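Local structure of Cbs-cp12 (Microcystis aeruginosa PCC 7806, 5NMU) at residues A[150-153]-A[154-158]. The protein probably takes part in redox regulation of photosynthesis, joining a pair of CBS domains to a CP12 domain in a hexameric assembly. Numbering follows the deposited sequence.
Sequences RAIC and AAKGE
A bend at chi2 of -68° turns the side chain of Glu158 back toward the helix it has just left, while Cys153 sets its SG beside its own backbone N and anti to its carbonyl carbon. The carboxylate therefore meets the cysteine at the methylene: Glu158 OE2 lies 3.4 Å from Cys153 CB, and Glu158 OE1 comes no nearer than 4.1 Å to Cys153 SG. This is van der Waals contact beside a sulfur that is already committed, since Cys153 is joined by a disulfide to Cys163. The bridge ties the end of helix 138-156 to the start of helix 161-178, making a disulfide-closed helical hairpin of the CP12 domain, the kind of redox-sensitive pair for which CP12 proteins are known. The side chains of Cys153 and Arg150 also touch Trp167 of the second helix, and Cys153 is the buried residue here. On another side of the helix Ile152 and Lys156 run alongside each other, one turn apart, with Ile152 CG2 4.2 Å from Lys156 CD. Ile152, partly exposed, also touches Ala166, so a branched hydrophobic side chain suits the side toward helix 161-178; the long aliphatic part of Lys156 suits a place beside it, and its side chain touches Asp162. Small Ala151, Ala154 and Ala155 fit the exposed surface and favour helix. Regular i to i+4 bonds hold this last turn, among them Lys156 N to Ile152 O at 2.8 Å, nearly straight at 169°. The following bond, Gly157 N to Cys153 O, is weak, bent to 129° as the chain leaves the helix. Gly157 takes a positive phi, which glycine, with no CB to crowd the carbonyl O of Lys156, adopts readily, and its own carbonyl O accepts a hydrogen bond from Ser160 OG.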
ATOM      1  N   ARG A 150      40.363  -2.325  -8.111  1.00 43.09           N
ATOM      2  CA  ARG A 150      41.571  -2.600  -7.339  1.00 46.47           C
ATOM      3  C   ARG A 150      41.691  -4.042  -6.932  1.00 45.83           C
ATOM      4  O   ARG A 150      42.795  -4.642  -7.030  1.00 43.95           O
ATOM      5  CB  ARG A 150      41.648  -1.677  -6.129  1.00 49.81           C
ATOM      6  CG  ARG A 150      42.342  -0.391  -6.530  1.00 53.42           C
ATOM      7  CD  ARG A 150      41.659   0.855  -6.081  1.00 57.42           C
ATOM      8  NE  ARG A 150      42.107   1.338  -4.792  1.00 64.41           N
ATOM      9  CZ  ARG A 150      41.528   2.362  -4.149  1.00 70.14           C
ATOM     10  NH1 ARG A 150      40.466   3.027  -4.682  1.00 65.00           N
ATOM     11  NH2 ARG A 150      42.017   2.719  -2.951  1.00 72.56           N
ATOM     12  N   ALA A 151      40.575  -4.614  -6.461  1.00 42.96           N
ATOM     13  CA  ALA A 151      40.608  -6.008  -5.982  1.00 44.60           C
ATOM     14  C   ALA A 151      40.943  -6.944  -7.155  1.00 44.66           C
ATOM     15  O   ALA A 151      41.871  -7.760  -7.067  1.00 44.95           O
ATOM     16  CB  ALA A 151      39.304  -6.397  -5.319  1.00 44.44           C
ATOM     17  N   ILE A 152      40.216  -6.759  -8.263  1.00 44.57           N
ATOM     18  CA  ILE A 152      40.387  -7.564  -9.476  1.00 45.65           C
ATOM     19  C   ILE A 152      41.819  -7.454 -10.016  1.00 46.03           C
ATOM     20  O   ILE A 152      42.450  -8.478 -10.327  1.00 47.47           O
ATOM     21  CB  ILE A 152      39.347  -7.195 -10.555  1.00 44.39           C
ATOM     22  CG1 ILE A 152      37.979  -7.774 -10.188  1.00 46.52           C
ATOM     23  CG2 ILE A 152      39.725  -7.747 -11.913  1.00 46.65           C
ATOM     24  CD1 ILE A 152      36.773  -7.055 -10.779  1.00 45.06           C
ATOM     25  N   CYS A 153      42.322  -6.232 -10.086  1.00 45.71           N
ATOM     26  CA  CYS A 153      43.673  -5.977 -10.623  1.00 47.72           C
ATOM     27  C   CYS A 153      44.788  -6.598  -9.767  1.00 51.50           C
ATOM     28  O   CYS A 153      45.774  -7.140 -10.297  1.00 54.53           O
ATOM     29  CB  CYS A 153      43.882  -4.474 -10.789  1.00 47.31           C
ATOM     30  SG  CYS A 153      42.859  -3.737 -12.112  1.00 44.99           S
ATOM     31  N   ALA A 154      44.635  -6.507  -8.451  1.00 51.34           N
ATOM     32  CA  ALA A 154      45.566  -7.135  -7.515  1.00 53.71           C
ATOM     33  C   ALA A 154      45.500  -8.680  -7.533  1.00 55.49           C
ATOM     34  O   ALA A 154      46.543  -9.354  -7.426  1.00 53.90           O
ATOM     35  CB  ALA A 154      45.317  -6.621  -6.102  1.00 54.55           C
ATOM     36  N   ALA A 155      44.284  -9.227  -7.671  1.00 54.37           N
ATOM     37  CA  ALA A 155      44.123 -10.683  -7.785  1.00 57.55           C
ATOM     38  C   ALA A 155      44.665 -11.210  -9.113  1.00 58.07           C
ATOM     39  O   ALA A 155      45.543 -12.054  -9.121  1.00 59.95           O
ATOM     40  CB  ALA A 155      42.668 -11.113  -7.587  1.00 57.29           C
ATOM     41  N   LYS A 156      44.145 -10.690 -10.218  1.00 56.99           N
ATOM     42  CA  LYS A 156      44.451 -11.214 -11.548  1.00 58.36           C
ATOM     43  C   LYS A 156      45.612 -10.560 -12.307  1.00 56.32           C
ATOM     44  O   LYS A 156      45.959 -11.061 -13.358  1.00 58.27           O
ATOM     45  CB  LYS A 156      43.208 -11.164 -12.439  1.00 60.00           C
ATOM     46  CG  LYS A 156      41.980 -11.870 -11.877  1.00 63.26           C
ATOM     47  CD  LYS A 156      40.777 -11.670 -12.799  1.00 64.15           C
ATOM     48  CE  LYS A 156      39.769 -12.816 -12.709  1.00 68.17           C
ATOM     49  NZ  LYS A 156      38.753 -12.565 -11.673  1.00 69.71           N
ATOM     50  N   GLY A 157      46.220  -9.484 -11.802  1.00 53.98           N
ATOM     51  CA  GLY A 157      47.326  -8.809 -12.503  1.00 53.16           C
ATOM     52  C   GLY A 157      46.900  -7.446 -13.085  1.00 52.12           C
ATOM     53  O   GLY A 157      45.791  -7.284 -13.673  1.00 50.52           O
ATOM     54  N   GLU A 158      47.775  -6.457 -12.916  1.00 50.33           N
ATOM     55  CA  GLU A 158      47.488  -5.105 -13.306  1.00 48.50           C
ATOM     56  C   GLU A 158      47.416  -4.899 -14.831  1.00 46.16           C
ATOM     57  O   GLU A 158      46.971  -3.836 -15.267  1.00 45.18           O
ATOM     58  CB  GLU A 158      48.539  -4.157 -12.728  1.00 52.94           C
ATOM     59  CG  GLU A 158      48.558  -4.072 -11.215  1.00 55.95           C
ATOM     60  CD  GLU A 158      47.306  -3.395 -10.654  1.00 55.88           C
ATOM     61  OE1 GLU A 158      46.720  -2.504 -11.313  1.00 60.77           O
ATOM     62  OE2 GLU A 158      46.910  -3.758  -9.534  1.00 56.76           O
TER